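PDB 1RV9: conserved hypothetical protein NMB0706 from Neisseria meningitidis, which is of unknown function but belongs to the laccase-domain family first known as DUF152, whose members probably act as oxidoreductases or purine-nucleoside-processing enzymes. Local coordinates for residues S46-T51 with N63-V67; M160-L164 with V219-G225; P166-A172 with H227-L231. All coordinates share one frame; numbering follows the deposited sequence.

Contact 1: residues S46-T51 with N63-V67; sequences SLNLGT and NREIV
The backbone oxygen of Leu49 is gripped side-on by the guanidinium of Arg64, with NE and NH2 each 2.9 Å from Leu49 O. The oxygen lies in the guanidinium plane. NH2 comes nearly head-on to the Leu49 carbonyl, at a C=O...N angle of 166°, while NE reaches it from a more bent direction. Loop 46-51 is thereby pinned to helix 57-71, which follows it in the chain; an inverse gamma turn centred on Leu47 and an Asx turn at Asn48 shape this loop. In the Asx turn Asn48 OD1 accepts from Gly50 N at 3.0 Å, with the donor well above the plane of the side-chain amide, and OD1 also receives the N-H of Arg247.

The preceding residue, Asn63, supplies the second polar link. Asn63 ND2 donates to Asn48 O over 2.9 Å, moderately bent at 149°, and is also bonded to Ser40 OG, while Asn63 OD1 accepts from Val39 N. The amide is thus held at both ends, which should fix its rotation.

Apolar branches fill in beneath. Leu49 CD2 lies 3.7 Å from Val67 CG2 and also packs on Asn63 CB, whereas CD1 of Leu49 meets Val67 less closely. Leu47 runs past Asn63 in the opposite sense, its CD1 touching Asn63 CB at 3.7 Å and its CD2 reaching toward Val67. Strands 28-33 and 248-254 add Leu31, Thr33, Ala249 and Leu251 to this apolar layer. Extended from CG to NE, Arg64 carries its head as far as Leu49 and Thr51 and makes a cation-pi contact with Tyr77. Across one guanidinium face, toward the rim, lies the methyl CG2 of Thr51, 3.6 Å from Arg64 NH2.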
loop_
_atom_site.group_PDB
_atom_site.type_symbol
_atom_site.label_atom_id
_atom_site.label_comp_id
_atom_site.label_asym_id
_atom_site.label_seq_id
_atom_site.Cartn_x
_atom_site.Cartn_y
_atom_site.Cartn_z
ATOM N N SER A 46 4.016 -14.542 12.103
ATOM C CA SER A 46 3.604 -15.357 11.040
ATOM C C SER A 46 3.698 -14.958 9.583
ATOM O O SER A 46 4.721 -15.269 8.928
ATOM C CB SER A 46 2.342 -16.061 11.558
ATOM O OG SER A 46 1.245 -15.988 10.736
ATOM N N LEU A 47 2.711 -14.288 9.020
ATOM C CA LEU A 47 2.931 -14.028 7.592
ATOM C C LEU A 47 3.782 -12.841 7.153
ATOM O O LEU A 47 3.305 -11.959 6.452
ATOM C CB LEU A 47 1.619 -14.066 6.802
ATOM C CG LEU A 47 1.651 -14.377 5.299
ATOM C CD1 LEU A 47 1.994 -15.851 5.020
ATOM C CD2 LEU A 47 0.255 -14.078 4.741
ATOM N N ASN A 48 5.077 -12.882 7.488
ATOM C CA ASN A 48 5.977 -11.801 7.086
ATOM C C ASN A 48 6.478 -11.974 5.665
ATOM O O ASN A 48 7.143 -12.959 5.342
ATOM C CB ASN A 48 7.179 -11.708 8.024
ATOM C CG ASN A 48 8.224 -10.747 7.520
ATOM O OD1 ASN A 48 7.896 -9.664 7.049
ATOM N ND2 ASN A 48 9.496 -11.132 7.626
ATOM N N LEU A 49 6.162 -11.002 4.819
ATOM C CA LEU A 49 6.563 -11.056 3.426
ATOM C C LEU A 49 7.776 -10.196 3.094
ATOM O O LEU A 49 8.226 -10.187 1.951
ATOM C CB LEU A 49 5.381 -10.641 2.548
ATOM C CG LEU A 49 4.122 -11.488 2.748
ATOM C CD1 LEU A 49 2.942 -10.834 2.045
ATOM C CD2 LEU A 49 4.361 -12.891 2.216
ATOM N N GLY A 50 8.311 -9.483 4.086
ATOM C CA GLY A 50 9.463 -8.626 3.845
ATOM C C GLY A 50 10.806 -9.292 4.087
ATOM O O GLY A 50 11.008 -9.939 5.113
ATOM N N THR A 51 11.727 -9.122 3.143
ATOM C CA THR A 51 13.060 -9.714 3.243
ATOM C C THR A 51 14.081 -8.722 3.788
ATOM O O THR A 51 15.260 -9.051 3.926
ATOM C CB THR A 51 13.575 -10.160 1.867
ATOM O OG1 THR A 51 13.692 -9.014 1.014
ATOM C CG2 THR A 51 12.630 -11.163 1.233
ATOM N N ASN A 63 6.572 -17.910 3.363
ATOM C CA ASN A 63 5.389 -17.058 3.466
ATOM C C ASN A 63 4.989 -16.540 2.086
ATOM O O ASN A 63 3.800 -16.452 1.767
ATOM C CB ASN A 63 5.643 -15.880 4.413
ATOM C CG ASN A 63 5.893 -16.324 5.841
ATOM O OD1 ASN A 63 5.293 -17.289 6.316
ATOM N ND2 ASN A 63 6.767 -15.607 6.541
ATOM N N ARG A 64 5.974 -16.204 1.260
ATOM C CA ARG A 64 5.678 -15.713 -0.081
ATOM C C ARG A 64 5.096 -16.837 -0.930
ATOM O O ARG A 64 4.290 -16.598 -1.828
ATOM C CB ARG A 64 6.932 -15.122 -0.728
ATOM C CG ARG A 64 7.348 -13.794 -0.104
ATOM C CD ARG A 64 8.493 -13.144 -0.858
ATOM N NE ARG A 64 8.765 -11.791 -0.376
ATOM C CZ ARG A 64 9.607 -10.949 -0.963
ATOM N NH1 ARG A 64 10.258 -11.324 -2.055
ATOM N NH2 ARG A 64 9.795 -9.734 -0.466
ATOM N N GLU A 65 5.502 -18.068 -0.642
ATOM C CA GLU A 65 4.976 -19.219 -1.364
ATOM C C GLU A 65 3.504 -19.381 -1.022
ATOM O O GLU A 65 2.676 -19.664 -1.890
ATOM C CB GLU A 65 5.715 -20.486 -0.958
ATOM C CG GLU A 65 7.007 -20.700 -1.685
ATOM C CD GLU A 65 7.678 -21.983 -1.267
ATOM O OE1 GLU A 65 6.968 -22.992 -1.064
ATOM O OE2 GLU A 65 8.916 -21.986 -1.157
ATOM N N ILE A 66 3.190 -19.217 0.260
ATOM C CA ILE A 66 1.819 -19.329 0.734
ATOM C C ILE A 66 0.949 -18.301 0.017
ATOM O O ILE A 66 -0.180 -18.594 -0.383
ATOM C CB ILE A 66 1.744 -19.098 2.262
ATOM C CG1 ILE A 66 2.424 -20.261 2.990
ATOM C CG2 ILE A 66 0.295 -18.981 2.713
ATOM C CD1 ILE A 66 2.538 -20.064 4.487
ATOM N N VAL A 67 1.481 -17.097 -0.154
ATOM C CA VAL A 67 0.735 -16.046 -0.833
ATOM C C VAL A 67 0.581 -16.357 -2.319
ATOM O O VAL A 67 -0.496 -16.173 -2.883
ATOM C CB VAL A 67 1.422 -14.668 -0.658
ATOM C CG1 VAL A 67 0.819 -13.650 -1.621
ATOM C CG2 VAL A 67 1.242 -14.188 0.771
#

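Contact 2: residues M160-L164 with V219-G225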
loop_
_atom_site.group_PDB
_atom_site.type_symbol
_atom_site.label_atom_id
_atom_site.label_comp_id
_atom_site.label_asym_id
_atom_site.label_seq_id
_atom_site.Cartn_x
_atom_site.Cartn_y
_atom_site.Cartn_z
ATOM N N MET A 160 -11.125 5.591 -12.941
ATOM C CA MET A 160 -10.295 4.914 -11.950
ATOM C C MET A 160 -10.932 4.880 -10.575
ATOM O O MET A 160 -11.727 5.746 -10.210
ATOM C CB MET A 160 -8.950 5.613 -11.778
ATOM C CG MET A 160 -7.987 5.515 -12.924
ATOM S SD MET A 160 -6.456 6.302 -12.395
ATOM C CE MET A 160 -5.483 6.170 -13.881
ATOM N N MET A 161 -10.567 3.865 -9.806
ATOM C CA MET A 161 -11.029 3.759 -8.440
ATOM C C MET A 161 -9.790 3.362 -7.651
ATOM O O MET A 161 -8.926 2.645 -8.158
ATOM C CB MET A 161 -12.158 2.730 -8.292
ATOM C CG MET A 161 -11.813 1.301 -8.618
ATOM S SD MET A 161 -13.281 0.246 -8.448
ATOM C CE MET A 161 -14.011 0.472 -9.997
ATOM N N ALA A 162 -9.689 3.869 -6.431
ATOM C CA ALA A 162 -8.542 3.580 -5.583
ATOM C C ALA A 162 -8.991 2.976 -4.270
ATOM O O ALA A 162 -10.045 3.328 -3.740
ATOM C CB ALA A 162 -7.752 4.858 -5.323
ATOM N N TYR A 163 -8.192 2.052 -3.750
ATOM C CA TYR A 163 -8.510 1.417 -2.485
ATOM C C TYR A 163 -7.420 1.736 -1.479
ATOM O O TYR A 163 -6.235 1.519 -1.742
ATOM C CB TYR A 163 -8.616 -0.100 -2.650
ATOM C CG TYR A 163 -9.040 -0.810 -1.387
ATOM C CD1 TYR A 163 -10.356 -0.739 -0.933
ATOM C CD2 TYR A 163 -8.121 -1.542 -0.636
ATOM C CE1 TYR A 163 -10.747 -1.380 0.243
ATOM C CE2 TYR A 163 -8.499 -2.184 0.536
ATOM C CZ TYR A 163 -9.811 -2.101 0.969
ATOM O OH TYR A 163 -10.183 -2.745 2.128
ATOM N N LEU A 164 -7.823 2.268 -0.332
ATOM C CA LEU A 164 -6.878 2.600 0.722
ATOM C C LEU A 164 -6.765 1.371 1.619
ATOM O O LEU A 164 -7.709 1.012 2.326
ATOM C CB LEU A 164 -7.377 3.802 1.525
ATOM C CG LEU A 164 -7.702 5.045 0.692
ATOM C CD1 LEU A 164 -8.176 6.161 1.620
ATOM C CD2 LEU A 164 -6.480 5.486 -0.102
ATOM N N VAL A 219 -9.336 11.159 -9.698
ATOM C CA VAL A 219 -9.776 9.782 -9.515
ATOM C C VAL A 219 -11.270 9.742 -9.184
ATOM O O VAL A 219 -11.733 10.417 -8.264
ATOM C CB VAL A 219 -8.950 9.091 -8.406
ATOM C CG1 VAL A 219 -9.513 7.712 -8.105
ATOM C CG2 VAL A 219 -7.498 8.976 -8.864
ATOM N N GLY A 220 -12.010 8.945 -9.953
ATOM C CA GLY A 220 -13.451 8.830 -9.784
ATOM C C GLY A 220 -14.000 8.368 -8.450
ATOM O O GLY A 220 -15.044 8.855 -8.011
ATOM N N GLY A 221 -13.325 7.425 -7.804
ATOM C CA GLY A 221 -13.807 6.941 -6.524
ATOM C C GLY A 221 -12.698 6.415 -5.640
ATOM O O GLY A 221 -11.732 5.837 -6.135
ATOM N N VAL A 222 -12.835 6.627 -4.335
ATOM C CA VAL A 222 -11.852 6.166 -3.359
ATOM C C VAL A 222 -12.573 5.361 -2.284
ATOM O O VAL A 222 -13.561 5.819 -1.702
ATOM C CB VAL A 222 -11.109 7.351 -2.713
ATOM C CG1 VAL A 222 -10.017 6.837 -1.787
ATOM C CG2 VAL A 222 -10.513 8.236 -3.793
ATOM N N TYR A 223 -12.062 4.161 -2.020
ATOM C CA TYR A 223 -12.662 3.249 -1.056
ATOM C C TYR A 223 -11.661 2.769 -0.010
ATOM O O TYR A 223 -10.458 2.978 -0.151
ATOM C CB TYR A 223 -13.238 2.051 -1.816
ATOM C CG TYR A 223 -14.190 2.464 -2.915
ATOM C CD1 TYR A 223 -15.538 2.688 -2.646
ATOM C CD2 TYR A 223 -13.729 2.699 -4.210
ATOM C CE1 TYR A 223 -16.405 3.140 -3.639
ATOM C CE2 TYR A 223 -14.585 3.153 -5.212
ATOM C CZ TYR A 223 -15.921 3.373 -4.915
ATOM O OH TYR A 223 -16.774 3.829 -5.895
ATOM N N GLY A 224 -12.172 2.130 1.039
ATOM C CA GLY A 224 -11.317 1.619 2.098
ATOM C C GLY A 224 -10.991 2.671 3.142
ATOM O O GLY A 224 -11.760 3.612 3.344
ATOM N N GLY A 225 -9.850 2.508 3.808
ATOM C CA GLY A 225 -9.433 3.462 4.823
ATOM C C GLY A 225 -10.187 3.351 6.138
ATOM O O GLY A 225 -10.561 4.366 6.728
#
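Leu164 N donates to Tyr223 O over 2.7 Å at a nearly straight 170°, and Tyr223 N returns to Ala162 O at 2.8 Å. Ala162 N to Gly221 O extends the ladder at 2.9 Å. The ladder weakens at the Met160 end, where Gly221 N reaches Met160 O only weakly; at the other end Gly225 N still bonds Leu164 O along a bent path.

Around this backbone core Ala162 and Val222 share one face of the sheet, and Met161, Tyr163 and Tyr223 the other. Leu164 leans toward the partner strand onto Val222, its CG 3.8 Å from Val222 CG1. With CG anti to the carbonyl carbon (chi1 -54°), the isobutyl group of Leu164 also rests against Tyr223 O. Val219 CG1 packs beside Ala162 from the preceding loop. Met161 CB meets the Tyr223 ring at its edge, in plane, 3.9 Å from CE2. Gly224, at a positive phi of 85°, brings its CA to 3.6 Å from Tyr163 CE1.

Strands 160-164 and 221-224 are parallel neighbours in a beta-alpha-beta crossover, whose long connection holds helix 206-217 and also helix 177-184 and further strands; strand 221-224 is an outer one of a six-stranded mixed sheet.

Helix 206-217 packs on Ala162 through Leu214 and on Leu164 through Tyr207 and Ala210. Met160 and Val219 turn to Ile150 of helix 145-153. Strand 119-125 flanks 160-164 on its other edge, with backbone bonds from Met161 to Cys124 and from Tyr163 to Leu122. The Tyr223 side chain touches Pro23, and its OH is held by a weak bond from Arg126 NH2.

Contact 3: residues P166-A172 with H227-L231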
loop_
_atom_site.group_PDB
_atom_site.type_symbol
_atom_site.label_atom_id
_atom_site.label_comp_id
_atom_site.label_asym_id
_atom_site.label_seq_id
_atom_site.Cartn_x
_atom_site.Cartn_y
_atom_site.Cartn_z
ATOM N N PRO A 166 -4.849 -1.199 4.638
ATOM C CA PRO A 166 -4.597 -1.023 6.070
ATOM C C PRO A 166 -3.341 -0.205 6.352
ATOM O O PRO A 166 -2.255 -0.555 5.900
ATOM C CB PRO A 166 -4.492 -2.460 6.577
ATOM C CG PRO A 166 -3.904 -3.183 5.408
ATOM C CD PRO A 166 -4.670 -2.606 4.235
ATOM N N ALA A 167 -3.501 0.887 7.095
ATOM C CA ALA A 167 -2.378 1.751 7.438
ATOM C C ALA A 167 -2.528 2.239 8.869
ATOM O O ALA A 167 -3.502 1.912 9.552
ATOM C CB ALA A 167 -2.324 2.949 6.487
ATOM N N ILE A 168 -1.557 3.016 9.327
ATOM C CA ILE A 168 -1.619 3.560 10.672
ATOM C C ILE A 168 -2.624 4.708 10.600
ATOM O O ILE A 168 -2.564 5.539 9.687
ATOM C CB ILE A 168 -0.227 4.062 11.130
ATOM C CG1 ILE A 168 -0.307 4.588 12.562
ATOM C CG2 ILE A 168 0.297 5.128 10.167
ATOM C CD1 ILE A 168 1.048 4.856 13.187
ATOM N N SER A 169 -3.563 4.737 11.541
ATOM C CA SER A 169 -4.582 5.778 11.541
ATOM C C SER A 169 -4.112 7.058 12.219
ATOM O O SER A 169 -3.130 7.061 12.960
ATOM C CB SER A 169 -5.856 5.273 12.222
ATOM O OG SER A 169 -5.681 5.179 13.621
ATOM N N ALA A 170 -4.832 8.142 11.959
ATOM C CA ALA A 170 -4.506 9.448 12.515
ATOM C C ALA A 170 -4.223 9.398 14.011
ATOM O O ALA A 170 -3.231 9.957 14.484
ATOM C CB ALA A 170 -5.644 10.420 12.230
ATOM N N ASP A 171 -5.091 8.717 14.750
ATOM C CA ASP A 171 -4.941 8.606 16.196
ATOM C C ASP A 171 -3.572 8.127 16.658
ATOM O O ASP A 171 -3.101 8.514 17.728
ATOM C CB ASP A 171 -6.007 7.669 16.765
ATOM C CG ASP A 171 -7.374 8.308 16.816
ATOM O OD1 ASP A 171 -7.505 9.368 17.466
ATOM O OD2 ASP A 171 -8.315 7.752 16.214
ATOM N N ALA A 172 -2.926 7.295 15.849
ATOM C CA ALA A 172 -1.630 6.747 16.220
ATOM C C ALA A 172 -0.428 7.295 15.464
ATOM O O ALA A 172 0.712 7.032 15.849
ATOM C CB ALA A 172 -1.668 5.225 16.081
ATOM N N HIS A 227 -9.131 0.721 8.624
ATOM C CA HIS A 227 -8.286 0.053 9.609
ATOM C C HIS A 227 -7.221 0.942 10.237
ATOM O O HIS A 227 -6.963 2.057 9.781
ATOM C CB HIS A 227 -7.561 -1.128 8.958
ATOM C CG HIS A 227 -8.466 -2.205 8.448
ATOM N ND1 HIS A 227 -8.991 -3.184 9.262
ATOM C CD2 HIS A 227 -8.911 -2.476 7.198
ATOM C CE1 HIS A 227 -9.717 -4.016 8.536
ATOM N NE2 HIS A 227 -9.685 -3.607 7.280
ATOM N N CYS A 228 -6.624 0.427 11.306
ATOM C CA CYS A 228 -5.508 1.078 11.978
ATOM C C CYS A 228 -4.570 -0.073 12.289
ATOM O O CYS A 228 -4.897 -0.963 13.075
ATOM C CB CYS A 228 -5.893 1.764 13.288
ATOM S SG CYS A 228 -4.404 2.442 14.100
ATOM N N THR A 229 -3.410 -0.070 11.649
ATOM C CA THR A 229 -2.439 -1.128 11.857
ATOM C C THR A 229 -1.936 -1.189 13.296
ATOM O O THR A 229 -1.544 -2.251 13.774
ATOM C CB THR A 229 -1.249 -0.956 10.907
ATOM O OG1 THR A 229 -0.738 0.379 11.016
ATOM C CG2 THR A 229 -1.678 -1.210 9.473
ATOM N N VAL A 230 -1.950 -0.056 13.993
ATOM C CA VAL A 230 -1.483 -0.032 15.376
ATOM C C VAL A 230 -2.504 -0.658 16.327
ATOM O O VAL A 230 -2.160 -1.503 17.154
ATOM C CB VAL A 230 -1.177 1.411 15.840
ATOM C CG1 VAL A 230 -0.906 1.439 17.338
ATOM C CG2 VAL A 230 0.029 1.946 15.089
ATOM N N LEU A 231 -3.761 -0.249 16.196
ATOM C CA LEU A 231 -4.825 -0.760 17.053
ATOM C C LEU A 231 -5.154 -2.237 16.840
ATOM O O LEU A 231 -5.393 -2.968 17.800
ATOM C CB LEU A 231 -6.093 0.081 16.862
ATOM C CG LEU A 231 -7.333 -0.320 17.668
ATOM C CD1 LEU A 231 -7.015 -0.291 19.156
ATOM C CD2 LEU A 231 -8.477 0.634 17.352
#
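Cys228 SG stands opposite its own backbone N (chi1 176°) and Ser169 OG sits between its N and carbonyl carbon (chi1 73°), torsions that bring Cys228 SG to 3.1 Å from Ser169 OG. The same sulfur takes the backbone N-H of Ser169 at 3.5 Å and, nearly straight at 168°, that of Leu231 in its own segment. Thr229 N donates to Ala167 O over 2.9 Å, approaching from well above the carbonyl plane, and Cys228 CA adds a CA-H...O contact to the same oxygen.

Two loops meet here, one following each of the parallel strands 160-164 and 221-224, so the contact ties together the C-terminal ends of neighbouring strands. Thr229 brings its methyl CG2 to 3.6 Å from the Ala167 carbonyl carbon C, while its hydroxyl is bonded to Asp117 OD1. Val230 CG2 touches both Ile168 CD1, at 3.6 Å, and the methyl of Ala172; the branched side chains of Ile168 and Val230 run alongside each other in the same direction, and Arg240 of helix 239-242 touches both. At the other end Pro166 CB meets His227 CB at 4.1 Å. The His227 ring packs edge-to-face with Phe236, and its ND1 is bonded to Glu232 OE1.

Contacts 2 and 3 adjoin in sequence and their segments alternate along the chain: the strands paired in contact 2 lead on into the loops joined in contact 3, the centres of the two contacts 18 Å apart. Contact 1 closes before either opens; its centre lies 26 Å from that of contact 2, on the opposite side of the chain's centre, and 21 Å from that of contact 3, with nearest atoms about 14 Å and 11 Å away. Contact 3 lies near a possible functional site: the side chain of Ala167 is close to, without touching, Cys118, His135 and Asp100, whose geometry resembles a Cys-His-Asp triad, though that role is unconfirmed.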